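Side-chain contacts in Baccell_00875 (Bacteroides cellulosilyticus DSM 14838, PDB 5NO8), which acts as a polysaccharide lyase, probably removing the L-rhamnose that caps glucuronic acid on complex arabinogalactan proteins: residues V403-Y406 with L407-D411; V454-L457 with Y458-Y462; L341-K344 with R345-I349; L419-A422 with D423-R426; D467-F470 with V471-Y475. All coordinates share one frame; numbering follows the deposited sequence.

Contact 1: V403-Y406 with L407-D411; sequences VKQY and LLTKD
Leu407 N to Val403 O and Thr409 N to Gln405 O keep helical i to i+4 spacing up to Lys410, which turns to positive phi (61°) yet still gives its N to Tyr406 O at 2.7 Å. This is the C-terminal end of helix 396-409; Asp411 then serves as N-cap of helix 412-429, its OD1 accepting from Glu413 N. Thr409 grips Gln405 O twice, by its backbone N and, at 2.8 Å, by OG1, which comes in above the carbonyl plane. Lys410 NZ curls back to Leu407 O at 3.0 Å, whereas Lys404 NZ reaches Leu694 O. With CG anti to its N (chi1 175°), Tyr406 carries its ring along the closing turn: Lys410 CA sits over one face, 4.1 Å from the ring centroid in a CH-pi contact, and Asp411 O lies in the ring plane at the edge, 3.2 Å from CD1. A water 2.9 Å from Tyr406 OH donates a weak bond to Lys410 O. A serine in place of Tyr406 would probably uncover the Lys410 backbone and cost this water one of its partners. Beside Thr409, the bent Gln405 chain lays NE2 3.7 Å from Thr409 CG2.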
loop_
_atom_site.group_PDB
_atom_site.type_symbol
_atom_site.label_atom_id
_atom_site.label_comp_id
_atom_site.label_asym_id
_atom_site.label_seq_id
_atom_site.Cartn_x
_atom_site.Cartn_y
_atom_site.Cartn_z
ATOM N N VAL A 403 10.921 -4.146 23.073
ATOM C CA VAL A 403 10.136 -4.510 24.270
ATOM C C VAL A 403 9.276 -5.742 24.032
ATOM O O VAL A 403 9.257 -6.653 24.857
ATOM C CB VAL A 403 9.185 -3.388 24.758
ATOM C CG1 VAL A 403 8.366 -3.890 25.942
ATOM C CG2 VAL A 403 9.967 -2.162 25.136
ATOM N N LYS A 404 8.524 -5.774 22.930
ATOM C CA LYS A 404 7.625 -6.888 22.698
ATOM C C LYS A 404 8.445 -8.179 22.580
ATOM O O LYS A 404 8.063 -9.197 23.140
ATOM C CB LYS A 404 6.735 -6.666 21.476
ATOM C CG LYS A 404 5.715 -5.574 21.720
ATOM C CD LYS A 404 4.689 -5.487 20.617
ATOM C CE LYS A 404 3.751 -4.320 20.869
ATOM N NZ LYS A 404 2.581 -4.412 19.971
ATOM N N GLN A 405 9.576 -8.107 21.895
ATOM C CA GLN A 405 10.439 -9.280 21.744
ATOM C C GLN A 405 11.076 -9.669 23.110
ATOM O O GLN A 405 11.209 -10.848 23.426
ATOM C CB GLN A 405 11.526 -9.057 20.700
ATOM C CG GLN A 405 12.322 -10.319 20.353
ATOM C CD GLN A 405 11.571 -11.391 19.566
ATOM O OE1 GLN A 405 10.355 -11.362 19.385
ATOM N NE2 GLN A 405 12.322 -12.388 19.126
ATOM N N TYR A 406 11.418 -8.690 23.923
ATOM C CA TYR A 406 11.852 -8.963 25.285
ATOM C C TYR A 406 10.789 -9.701 26.079
ATOM O O TYR A 406 11.090 -10.671 26.804
ATOM C CB TYR A 406 12.270 -7.663 26.002
ATOM C CG TYR A 406 12.589 -7.989 27.436
ATOM C CD1 TYR A 406 13.829 -8.514 27.776
ATOM C CD2 TYR A 406 11.618 -7.888 28.413
ATOM C CE1 TYR A 406 14.109 -8.896 29.093
ATOM C CE2 TYR A 406 11.882 -8.255 29.731
ATOM C CZ TYR A 406 13.130 -8.753 30.062
ATOM O OH TYR A 406 13.394 -9.135 31.363
ATOM N N LEU A 407 9.537 -9.286 25.966
ATOM C CA LEU A 407 8.475 -9.916 26.744
ATOM C C LEU A 407 8.301 -11.400 26.380
ATOM O O LEU A 407 7.873 -12.198 27.226
ATOM C CB LEU A 407 7.154 -9.156 26.612
ATOM C CG LEU A 407 7.157 -7.743 27.203
ATOM C CD1 LEU A 407 5.849 -7.050 26.847
ATOM C CD2 LEU A 407 7.368 -7.800 28.708
ATOM N N LEU A 408 8.662 -11.764 25.142
ATOM C CA LEU A 408 8.598 -13.141 24.679
ATOM C C LEU A 408 9.816 -13.945 25.055
ATOM O O LEU A 408 9.694 -15.101 25.483
ATOM C CB LEU A 408 8.405 -13.164 23.149
ATOM C CG LEU A 408 7.034 -12.689 22.708
ATOM C CD1 LEU A 408 7.045 -12.408 21.216
ATOM C CD2 LEU A 408 5.969 -13.738 23.019
ATOM N N THR A 409 10.983 -13.344 24.898
ATOM C CA THR A 409 12.256 -14.043 24.958
ATOM C C THR A 409 13.022 -13.869 26.249
ATOM O O THR A 409 13.897 -14.686 26.543
ATOM C CB THR A 409 13.205 -13.594 23.828
ATOM O OG1 THR A 409 13.582 -12.221 24.039
ATOM C CG2 THR A 409 12.554 -13.782 22.498
ATOM N N LYS A 410 12.739 -12.785 26.975
ATOM C CA LYS A 410 13.415 -12.396 28.233
ATOM C C LYS A 410 14.915 -12.143 28.096
ATOM O O LYS A 410 15.658 -12.238 29.070
ATOM C CB LYS A 410 13.137 -13.389 29.377
ATOM C CG LYS A 410 11.714 -13.918 29.473
ATOM C CD LYS A 410 10.696 -12.864 29.829
ATOM C CE LYS A 410 9.294 -13.478 29.856
ATOM N NZ LYS A 410 8.234 -12.470 30.173
ATOM N N ASP A 411 15.362 -11.831 26.883
ATOM C CA ASP A 411 16.772 -11.599 26.579
ATOM C C ASP A 411 17.316 -10.398 27.379
ATOM O O ASP A 411 16.912 -9.251 27.149
ATOM C CB ASP A 411 16.902 -11.354 25.065
ATOM C CG ASP A 411 18.308 -11.153 24.593
ATOM O OD1 ASP A 411 19.244 -11.098 25.419
ATOM O OD2 ASP A 411 18.472 -11.019 23.348
HETATM O O HOH W 1 16.125 -10.135 31.584
#

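Contact 2: V454-L457 with Y458-Y462; sequences VAEL and YFQMY
Val454 CG1 lies above the CE2-CZ side of the Tyr458 ring, 3.4 Å from CE2, the two side chains running side by side from successive turns of helix 448-465. Val454 O stands over the same face, 3.5 Å above the ring plane and offset toward the rim, so the tyrosine covers the carbonyl that accepts its own N-H. Beside this pair, Leu457 CD1 meets Met461 CG at 4.1 Å; the two chains run side by side and pack on Tyr421 and Leu419 of helix 412-429. Phe459 turns back over the other flank, its CD2 3.1 Å from Ala455 O and its CE2 in looser touch with Ala455 CB. Tyr458 OH finds its polar partner in Gln430 OE1. The polar edge is made by Glu456 and Gln460. Glu456 CG is anti to its backbone N and Gln460 CG anti to its carbonyl carbon, which brings the two bent chains alongside each other. Gln460 NE2 donates to Glu456 OE2 at 2.8 Å in a fairly straight bond (160°). OE2 lies in the amide plane but is met on its anti side, 27° out of the carboxylate plane; it also bonds a bound glycerol. A leucine at Gln460 would probably leave Glu456 OE2 without its amide donor, with the glycerol still bound to it. Every pair here is four residues apart, the i to i+4 spacing of an alpha-helix, here one buried among helices 396-409, 412-429, 469-485 and 496-505 in the helix-rich C-terminal half of the chain.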
loop_
_atom_site.group_PDB
_atom_site.type_symbol
_atom_site.label_atom_id
_atom_site.label_comp_id
_atom_site.label_asym_id
_atom_site.label_seq_id
_atom_site.Cartn_x
_atom_site.Cartn_y
_atom_site.Cartn_z
ATOM N N VAL A 454 6.053 7.679 21.976
ATOM C CA VAL A 454 6.787 7.804 23.231
ATOM C C VAL A 454 5.992 7.217 24.392
ATOM O O VAL A 454 6.551 6.495 25.200
ATOM C CB VAL A 454 7.198 9.266 23.525
ATOM C CG1 VAL A 454 7.696 9.414 24.972
ATOM C CG2 VAL A 454 8.288 9.678 22.574
ATOM N N ALA A 455 4.705 7.522 24.487
ATOM C CA ALA A 455 3.855 6.971 25.535
ATOM C C ALA A 455 3.739 5.459 25.466
ATOM O O ALA A 455 3.798 4.767 26.490
ATOM C CB ALA A 455 2.476 7.572 25.465
ATOM N N GLU A 456 3.569 4.940 24.256
ATOM C CA GLU A 456 3.552 3.500 24.067
ATOM C C GLU A 456 4.830 2.921 24.623
ATOM O O GLU A 456 4.766 1.977 25.394
ATOM C CB GLU A 456 3.407 3.118 22.588
ATOM C CG GLU A 456 3.654 1.634 22.310
ATOM C CD GLU A 456 2.455 0.819 21.875
ATOM O OE1 GLU A 456 1.433 1.368 21.388
ATOM O OE2 GLU A 456 2.557 -0.435 21.988
ATOM N N LEU A 457 5.974 3.482 24.260
ATOM C CA LEU A 457 7.246 2.964 24.757
ATOM C C LEU A 457 7.238 2.892 26.284
ATOM O O LEU A 457 7.583 1.854 26.873
ATOM C CB LEU A 457 8.443 3.767 24.265
ATOM C CG LEU A 457 9.792 3.356 24.858
ATOM C CD1 LEU A 457 10.237 1.978 24.360
ATOM C CD2 LEU A 457 10.877 4.360 24.594
ATOM N N TYR A 458 6.820 3.983 26.927
ATOM C CA TYR A 458 6.861 4.023 28.396
ATOM C C TYR A 458 5.942 2.996 29.028
ATOM O O TYR A 458 6.367 2.285 29.940
ATOM C CB TYR A 458 6.576 5.452 28.935
ATOM C CG TYR A 458 7.589 6.520 28.598
ATOM C CD1 TYR A 458 8.915 6.234 28.333
ATOM C CD2 TYR A 458 7.213 7.869 28.597
ATOM C CE1 TYR A 458 9.831 7.237 28.047
ATOM C CE2 TYR A 458 8.115 8.873 28.325
ATOM C CZ TYR A 458 9.412 8.568 28.053
ATOM O OH TYR A 458 10.308 9.561 27.773
ATOM N N PHE A 459 4.712 2.854 28.546
ATOM C CA PHE A 459 3.819 1.854 29.095
ATOM C C PHE A 459 4.365 0.427 28.886
ATOM O O PHE A 459 4.263 -0.412 29.787
ATOM C CB PHE A 459 2.420 1.956 28.521
ATOM C CG PHE A 459 1.682 3.231 28.875
ATOM C CD1 PHE A 459 1.526 3.635 30.198
ATOM C CD2 PHE A 459 1.084 3.998 27.873
ATOM C CE1 PHE A 459 0.807 4.790 30.506
ATOM C CE2 PHE A 459 0.385 5.154 28.169
ATOM C CZ PHE A 459 0.233 5.544 29.495
ATOM N N GLN A 460 4.985 0.179 27.737
ATOM C CA GLN A 460 5.627 -1.127 27.496
ATOM C C GLN A 460 6.800 -1.353 28.464
ATOM O O GLN A 460 6.993 -2.469 28.963
ATOM C CB GLN A 460 6.125 -1.221 26.051
ATOM C CG GLN A 460 5.038 -1.139 24.988
ATOM C CD GLN A 460 4.216 -2.395 24.846
ATOM O OE1 GLN A 460 4.337 -3.335 25.639
ATOM N NE2 GLN A 460 3.335 -2.409 23.839
ATOM N N MET A 461 7.598 -0.310 28.691
ATOM C CA MET A 461 8.719 -0.368 29.642
ATOM C C MET A 461 8.296 -0.656 31.088
ATOM O O MET A 461 9.084 -1.239 31.843
ATOM C CB MET A 461 9.585 0.881 29.579
ATOM C CG MET A 461 10.445 1.027 28.336
ATOM S SD MET A 461 11.645 -0.278 28.127
ATOM C CE MET A 461 12.829 -0.018 29.474
ATOM N N TYR A 462 7.072 -0.304 31.473
ATOM C CA TYR A 462 6.524 -0.768 32.751
ATOM C C TYR A 462 6.435 -2.284 32.784
ATOM O O TYR A 462 6.814 -2.908 33.773
ATOM C CB TYR A 462 5.144 -0.163 33.015
ATOM C CG TYR A 462 4.361 -0.773 34.164
ATOM C CD1 TYR A 462 4.834 -0.709 35.488
ATOM C CD2 TYR A 462 3.132 -1.369 33.936
ATOM C CE1 TYR A 462 4.089 -1.240 36.533
ATOM C CE2 TYR A 462 2.387 -1.905 34.967
ATOM C CZ TYR A 462 2.861 -1.833 36.264
ATOM O OH TYR A 462 2.076 -2.396 37.248
#

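Contact 3: L341-K344 with R345-I349; sequences LIRK and RVDFI
Arg343 carries CG anti to its backbone N (chi1 -178°) and bends at chi3, while Asp347 holds CG beside its own N (chi1 -69°); together these settings turn the edge of the guanidinium toward the carboxylate one turn on. Asp347 OD2 lies near the guanidinium plane, with the two flat groups 44° apart. The salt bridge they make is long, 4.0 Å from Arg343 NE to Asp347 OD2, and the oxygen is about as near to the aliphatic Arg343 CG, at 3.9 Å. Arg343 NH1 has a second acidic partner in Asp340, so the guanidinium has acidic partners both before and after it on the helix. On another flank Ile342 CG2 and Val346 CG2 meet loosely at 4.3 Å, and Val346 CG2 also rests 3.4 Å from Ile342 O; both side chains pack on Gln405 of helix 396-409. Arg345 leads away to Asp681 and Gly653, its guanidinium covered on one face by Ile349 CG1, 3.5 Å above the plane. Lys344 NZ likewise leaves the helix for Glu651. The whole is an amphipathic helix, 338-352, with an i to i+4 ion pair on its outer side and an aliphatic strip turned to its neighbours.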
loop_
_atom_site.group_PDB
_atom_site.type_symbol
_atom_site.label_atom_id
_atom_site.label_comp_id
_atom_site.label_asym_id
_atom_site.label_seq_id
_atom_site.Cartn_x
_atom_site.Cartn_y
_atom_site.Cartn_z
ATOM N N LEU A 341 13.257 -14.943 11.728
ATOM C CA LEU A 341 13.291 -13.659 11.002
ATOM C C LEU A 341 13.232 -12.491 12.002
ATOM O O LEU A 341 14.029 -11.572 11.927
ATOM C CB LEU A 341 12.151 -13.549 9.980
ATOM C CG LEU A 341 12.254 -12.398 8.967
ATOM C CD1 LEU A 341 13.516 -12.532 8.108
ATOM C CD2 LEU A 341 11.039 -12.343 8.046
ATOM N N ILE A 342 12.302 -12.578 12.946
ATOM C CA ILE A 342 12.096 -11.533 13.932
ATOM C C ILE A 342 13.287 -11.457 14.888
ATOM O O ILE A 342 13.745 -10.381 15.196
ATOM C CB ILE A 342 10.773 -11.720 14.680
ATOM C CG1 ILE A 342 9.599 -11.615 13.692
ATOM C CG2 ILE A 342 10.647 -10.718 15.824
ATOM C CD1 ILE A 342 8.252 -11.857 14.329
ATOM N N ARG A 343 13.791 -12.614 15.331
ATOM C CA ARG A 343 14.958 -12.675 16.193
ATOM C C ARG A 343 16.147 -12.013 15.533
ATOM O O ARG A 343 16.824 -11.209 16.161
ATOM C CB ARG A 343 15.325 -14.128 16.502
ATOM C CG ARG A 343 16.519 -14.250 17.432
ATOM C CD ARG A 343 17.158 -15.596 17.326
ATOM N NE ARG A 343 18.214 -15.546 16.333
ATOM C CZ ARG A 343 18.358 -16.364 15.304
ATOM N NH1 ARG A 343 17.503 -17.369 15.058
ATOM N NH2 ARG A 343 19.389 -16.167 14.504
ATOM N N LYS A 344 16.367 -12.312 14.255
ATOM C CA LYS A 344 17.498 -11.738 13.552
ATOM C C LYS A 344 17.344 -10.220 13.415
ATOM O O LYS A 344 18.319 -9.502 13.538
ATOM C CB LYS A 344 17.687 -12.393 12.197
ATOM C CG LYS A 344 18.260 -13.812 12.343
ATOM C CD LYS A 344 18.622 -14.433 11.021
ATOM C CE LYS A 344 17.410 -14.874 10.230
ATOM N NZ LYS A 344 17.873 -15.751 9.107
ATOM N N ARG A 345 16.134 -9.759 13.156
ATOM C CA ARG A 345 15.898 -8.323 13.016
ATOM C C ARG A 345 16.173 -7.590 14.337
ATOM O O ARG A 345 16.841 -6.569 14.368
ATOM C CB ARG A 345 14.462 -8.031 12.570
ATOM C CG ARG A 345 14.113 -6.545 12.485
ATOM C CD ARG A 345 15.081 -5.838 11.564
ATOM N NE ARG A 345 14.939 -4.395 11.587
ATOM C CZ ARG A 345 15.915 -3.559 11.285
ATOM N NH1 ARG A 345 17.122 -3.976 10.878
ATOM N NH2 ARG A 345 15.674 -2.266 11.393
ATOM N N VAL A 346 15.636 -8.143 15.410
ATOM C CA VAL A 346 15.831 -7.568 16.732
ATOM C C VAL A 346 17.314 -7.488 17.076
ATOM O O VAL A 346 17.768 -6.463 17.552
ATOM C CB VAL A 346 14.980 -8.340 17.756
ATOM C CG1 VAL A 346 15.413 -8.103 19.187
ATOM C CG2 VAL A 346 13.515 -7.963 17.556
ATOM N N ASP A 347 18.060 -8.578 16.849
ATOM C CA ASP A 347 19.503 -8.582 17.094
ATOM C C ASP A 347 20.241 -7.570 16.244
ATOM O O ASP A 347 21.159 -6.943 16.718
ATOM C CB ASP A 347 20.105 -9.969 16.889
ATOM C CG ASP A 347 19.664 -10.978 17.975
ATOM O OD1 ASP A 347 19.209 -10.572 19.076
ATOM O OD2 ASP A 347 19.799 -12.201 17.725
ATOM N N PHE A 348 19.814 -7.386 14.993
ATOM C CA PHE A 348 20.411 -6.369 14.125
ATOM C C PHE A 348 20.178 -4.959 14.665
ATOM O O PHE A 348 21.104 -4.133 14.642
ATOM C CB PHE A 348 19.879 -6.483 12.693
ATOM C CG PHE A 348 20.725 -5.769 11.682
ATOM C CD1 PHE A 348 20.559 -4.403 11.465
ATOM C CD2 PHE A 348 21.661 -6.446 10.918
ATOM C CE1 PHE A 348 21.344 -3.719 10.554
ATOM C CE2 PHE A 348 22.447 -5.764 9.987
ATOM C CZ PHE A 348 22.300 -4.400 9.813
ATOM N N ILE A 349 18.955 -4.680 15.109
ATOM C CA ILE A 349 18.621 -3.368 15.655
ATOM C C ILE A 349 19.545 -3.065 16.844
ATOM O O ILE A 349 20.205 -2.012 16.890
ATOM C CB ILE A 349 17.162 -3.265 16.076
ATOM C CG1 ILE A 349 16.255 -3.267 14.841
ATOM C CG2 ILE A 349 16.924 -1.981 16.885
ATOM C CD1 ILE A 349 14.807 -3.545 15.121
#

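Contact 4: L419-A422 with D423-R426; sequences LRYA and DFVR
Over one face of the Tyr421 ring sits Val425 CG2, 3.8 Å from the centroid and only 14° off the normal, a CH-pi contact made from the next turn of the helix. The methyl gets there because CG2 lies beside the backbone N, anti to the carbonyl carbon, and so leans back over the preceding turn. The Phe424 side chain crosses that of Tyr421 at a slant, but the rings are nearly parallel (25°) and slid so far that they hardly overlap, with centroids 6.0 Å apart; the touch is made by Tyr421 CE1 and Phe424 CD2 at 3.8 Å. Tyr421 O lies in the plane of the Phe424 ring, at its edge, while accepting from Val425 N at 2.8 Å. On a more polar flank a water donates both to Leu419 O, at 2.8 Å, and to Asp423 OD1, at 2.9 Å, tying the carboxylate to the turn before it; Asp423 OD2 pairs with Arg427. Arg426 instead sends its guanidinium to Thr431 O and Asp432 O. Helix 412-429 thus lies between neighbours: Tyr421 and Val425 on Leu396 of helix 396-409, Val425 and Arg426 on Tyr458 of helix 448-465, and Ala422 on Phe470 of helix 469-485.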
loop_
_atom_site.group_PDB
_atom_site.type_symbol
_atom_site.label_atom_id
_atom_site.label_comp_id
_atom_site.label_asym_id
_atom_site.label_seq_id
_atom_site.Cartn_x
_atom_site.Cartn_y
_atom_site.Cartn_z
ATOM N N LEU A 419 16.685 -0.083 28.446
ATOM C CA LEU A 419 16.851 0.889 29.553
ATOM C C LEU A 419 17.623 2.106 29.085
ATOM O O LEU A 419 17.282 3.236 29.439
ATOM C CB LEU A 419 17.493 0.236 30.791
ATOM C CG LEU A 419 16.541 -0.748 31.479
ATOM C CD1 LEU A 419 17.323 -1.685 32.392
ATOM C CD2 LEU A 419 15.431 -0.075 32.266
ATOM N N ARG A 420 18.636 1.884 28.254
ATOM C CA ARG A 420 19.388 2.965 27.677
ATOM C C ARG A 420 18.578 3.791 26.705
ATOM O O ARG A 420 18.701 5.025 26.678
ATOM C CB ARG A 420 20.626 2.455 26.974
ATOM C CG ARG A 420 21.692 1.983 27.930
ATOM C CD ARG A 420 22.852 1.380 27.183
ATOM N NE ARG A 420 23.411 2.309 26.211
ATOM C CZ ARG A 420 23.703 2.041 24.935
ATOM N NH1 ARG A 420 23.541 0.818 24.404
ATOM N NH2 ARG A 420 24.199 3.013 24.166
ATOM N N TYR A 421 17.772 3.116 25.888
ATOM C CA TYR A 421 16.929 3.828 24.951
ATOM C C TYR A 421 15.926 4.716 25.656
ATOM O O TYR A 421 15.801 5.907 25.328
ATOM C CB TYR A 421 16.157 2.851 24.053
ATOM C CG TYR A 421 15.371 3.560 22.991
ATOM C CD1 TYR A 421 15.998 4.470 22.136
ATOM C CD2 TYR A 421 14.033 3.316 22.809
ATOM C CE1 TYR A 421 15.297 5.120 21.145
ATOM C CE2 TYR A 421 13.335 3.941 21.791
ATOM C CZ TYR A 421 13.978 4.856 20.976
ATOM O OH TYR A 421 13.273 5.487 19.970
ATOM N N ALA A 422 15.232 4.148 26.627
ATOM C CA ALA A 422 14.198 4.860 27.363
ATOM C C ALA A 422 14.742 6.085 28.114
ATOM O O ALA A 422 14.059 7.104 28.222
ATOM C CB ALA A 422 13.484 3.942 28.321
ATOM N N ASP A 423 15.962 5.972 28.606
ATOM C CA ASP A 423 16.682 7.122 29.142
ATOM C C ASP A 423 17.001 8.171 28.110
ATOM O O ASP A 423 16.813 9.361 28.366
ATOM C CB ASP A 423 17.966 6.694 29.822
ATOM C CG ASP A 423 17.852 6.803 31.289
ATOM O OD1 ASP A 423 17.242 5.909 31.911
ATOM O OD2 ASP A 423 18.302 7.843 31.800
ATOM N N PHE A 424 17.528 7.754 26.962
ATOM C CA PHE A 424 17.726 8.673 25.848
ATOM C C PHE A 424 16.431 9.415 25.502
ATOM O O PHE A 424 16.445 10.634 25.341
ATOM C CB PHE A 424 18.284 7.961 24.594
ATOM C CG PHE A 424 17.987 8.689 23.308
ATOM C CD1 PHE A 424 18.745 9.800 22.926
ATOM C CD2 PHE A 424 16.922 8.289 22.490
ATOM C CE1 PHE A 424 18.460 10.481 21.743
ATOM C CE2 PHE A 424 16.624 8.976 21.321
ATOM C CZ PHE A 424 17.395 10.069 20.942
ATOM N N VAL A 425 15.317 8.691 25.402
ATOM C CA VAL A 425 14.052 9.320 25.043
ATOM C C VAL A 425 13.621 10.353 26.108
ATOM O O VAL A 425 13.259 11.500 25.773
ATOM C CB VAL A 425 12.938 8.284 24.831
ATOM C CG1 VAL A 425 11.595 8.950 24.588
ATOM C CG2 VAL A 425 13.298 7.378 23.648
ATOM N N ARG A 426 13.608 9.918 27.361
ATOM C CA ARG A 426 13.133 10.761 28.459
ATOM C C ARG A 426 13.996 12.006 28.639
ATOM O O ARG A 426 13.468 13.109 28.805
ATOM C CB ARG A 426 13.061 9.943 29.762
ATOM C CG ARG A 426 12.593 10.705 30.986
ATOM C CD ARG A 426 11.132 11.130 30.913
ATOM N NE ARG A 426 10.863 12.156 31.936
ATOM C CZ ARG A 426 10.481 13.423 31.716
ATOM N NH1 ARG A 426 10.224 13.894 30.488
ATOM N NH2 ARG A 426 10.307 14.230 32.768
HETATM O O HOH W 2 15.454 3.667 31.449
#

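Contact 5: D467-F470 with V471-Y475; sequences DKQF and VTDGY
Asp467 opens the turn into the helix, the turn in which Thr472 N donates to Lys468 O at 3.2 Å. Asp467 OD1 takes the N-H of Gln469 at 3.0 Å, a capping bond in which the donor stands above the carboxylate plane, and Asp467 O accepts from Phe470 N. Lys468 O is shared, with a weak second bond from Val471 N; Lys468 NZ makes a weak bond to Ala506 O. This is the capped N-terminal turn of helix 469-485, where an acidic side chain occupies an N-H that has no carbonyl of a preceding turn to use. Gln469 follows, its CG anti to the backbone N (chi1 -175°) and its chain bent at chi2, bringing NE2 to Asp473 OD1 at 2.8 Å. OD1 lies close to the amide plane, but the approach is 35° out of the carboxylate plane, and the two groups are twisted 55° apart. The same OD1 bonds Tyr434 OH, so two donors hold the buried aspartate. Thr472 CG2 is 3.9 Å from Gln469 NE2. Phe470 closes the segment: its O receives Gly474 N at 2.9 Å, while its ring leaves the turn to rest on Met461, Thr465 and Ala422.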
loop_
_atom_site.group_PDB
_atom_site.type_symbol
_atom_site.label_atom_id
_atom_site.label_comp_id
_atom_site.label_asym_id
_atom_site.label_seq_id
_atom_site.Cartn_x
_atom_site.Cartn_y
_atom_site.Cartn_z
ATOM N N ASP A 467 8.527 -0.935 36.978
ATOM C CA ASP A 467 8.779 0.389 37.541
ATOM C C ASP A 467 7.605 1.321 37.248
ATOM O O ASP A 467 7.408 1.759 36.100
ATOM C CB ASP A 467 10.071 0.976 36.982
ATOM C CG ASP A 467 10.457 2.297 37.647
ATOM O OD1 ASP A 467 9.634 2.881 38.367
ATOM O OD2 ASP A 467 11.581 2.765 37.437
ATOM N N LYS A 468 6.854 1.658 38.297
ATOM C CA LYS A 468 5.647 2.483 38.140
ATOM C C LYS A 468 5.885 3.880 37.564
ATOM O O LYS A 468 4.952 4.467 37.012
ATOM C CB LYS A 468 4.853 2.577 39.451
ATOM C CG LYS A 468 4.150 1.284 39.832
ATOM C CD LYS A 468 3.430 1.425 41.168
ATOM C CE LYS A 468 2.779 0.118 41.554
ATOM N NZ LYS A 468 1.939 0.280 42.762
ATOM N N GLN A 469 7.106 4.394 37.648
ATOM C CA GLN A 469 7.444 5.692 37.059
ATOM C C GLN A 469 7.239 5.725 35.528
ATOM O O GLN A 469 6.882 6.748 34.977
ATOM C CB GLN A 469 8.886 6.102 37.403
ATOM C CG GLN A 469 9.317 7.499 36.940
ATOM C CD GLN A 469 8.497 8.624 37.580
ATOM O OE1 GLN A 469 8.256 8.611 38.787
ATOM N NE2 GLN A 469 8.076 9.606 36.768
ATOM N N PHE A 470 7.463 4.601 34.852
ATOM C CA PHE A 470 7.129 4.511 33.421
ATOM C C PHE A 470 5.650 4.757 33.097
ATOM O O PHE A 470 5.324 5.355 32.072
ATOM C CB PHE A 470 7.572 3.150 32.859
ATOM C CG PHE A 470 9.036 3.047 32.644
ATOM C CD1 PHE A 470 9.659 3.840 31.717
ATOM C CD2 PHE A 470 9.800 2.131 33.358
ATOM C CE1 PHE A 470 11.012 3.756 31.496
ATOM C CE2 PHE A 470 11.157 2.049 33.144
ATOM C CZ PHE A 470 11.764 2.868 32.213
ATOM N N VAL A 471 4.761 4.297 33.959
ATOM C CA VAL A 471 3.347 4.467 33.768
ATOM C C VAL A 471 2.999 5.954 33.965
ATOM O O VAL A 471 2.166 6.515 33.235
ATOM C CB VAL A 471 2.541 3.601 34.740
ATOM C CG1 VAL A 471 1.049 3.751 34.502
ATOM C CG2 VAL A 471 2.958 2.127 34.625
ATOM N N THR A 472 3.626 6.574 34.967
ATOM C CA THR A 472 3.477 8.020 35.181
ATOM C C THR A 472 3.939 8.808 33.950
ATOM O O THR A 472 3.215 9.677 33.470
ATOM C CB THR A 472 4.227 8.474 36.463
ATOM O OG1 THR A 472 3.609 7.845 37.589
ATOM C CG2 THR A 472 4.215 9.997 36.631
ATOM N N ASP A 473 5.113 8.473 33.425
ATOM C CA ASP A 473 5.659 9.148 32.253
ATOM C C ASP A 473 4.798 8.934 31.006
ATOM O O ASP A 473 4.604 9.872 30.226
ATOM C CB ASP A 473 7.116 8.714 31.984
ATOM C CG ASP A 473 8.073 9.129 33.107
ATOM O OD1 ASP A 473 7.680 9.935 33.975
ATOM O OD2 ASP A 473 9.212 8.634 33.140
ATOM N N GLY A 474 4.275 7.721 30.830
ATOM C CA GLY A 474 3.335 7.442 29.744
ATOM C C GLY A 474 2.090 8.324 29.830
ATOM O O GLY A 474 1.717 9.006 28.868
ATOM N N TYR A 475 1.473 8.308 31.003
ATOM C CA TYR A 475 0.278 9.100 31.290
ATOM C C TYR A 475 0.495 10.608 31.087
ATOM O O TYR A 475 -0.337 11.260 30.451
ATOM C CB TYR A 475 -0.201 8.795 32.714
ATOM C CG TYR A 475 -1.222 9.762 33.256
ATOM C CD1 TYR A 475 -2.557 9.671 32.878
ATOM C CD2 TYR A 475 -0.853 10.755 34.174
ATOM C CE1 TYR A 475 -3.508 10.553 33.385
ATOM C CE2 TYR A 475 -1.794 11.642 34.683
ATOM C CZ TYR A 475 -3.114 11.524 34.291
ATOM O OH TYR A 475 -4.049 12.409 34.768
#

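Overall arrangement
Contact 2 is central: its centre lies about 8 Å from that of contact 5, 11 Å from contact 4 and 14 Å from contact 1, and it touches all three. Tyr462 CG meets Val471 CG2 at 3.3 Å, Leu457 CD2 meets Tyr421 CE2 at 3.8 Å, and Val403 CG1 meets Gln460 CB at 3.5 Å. Contact 3 joins through contact 1, where Gln405 OE1 lies 3.6 Å from Ile342 CG2; it remains about 27 Å, centre to centre, from contact 5. Lys404 NZ and Glu456 OE2 both bond glycerol where contacts 1 and 2 meet, which may mark a pocket but is probably from the crystallisation liquor. All five lie on packed helices of the helix-rich C-terminal half.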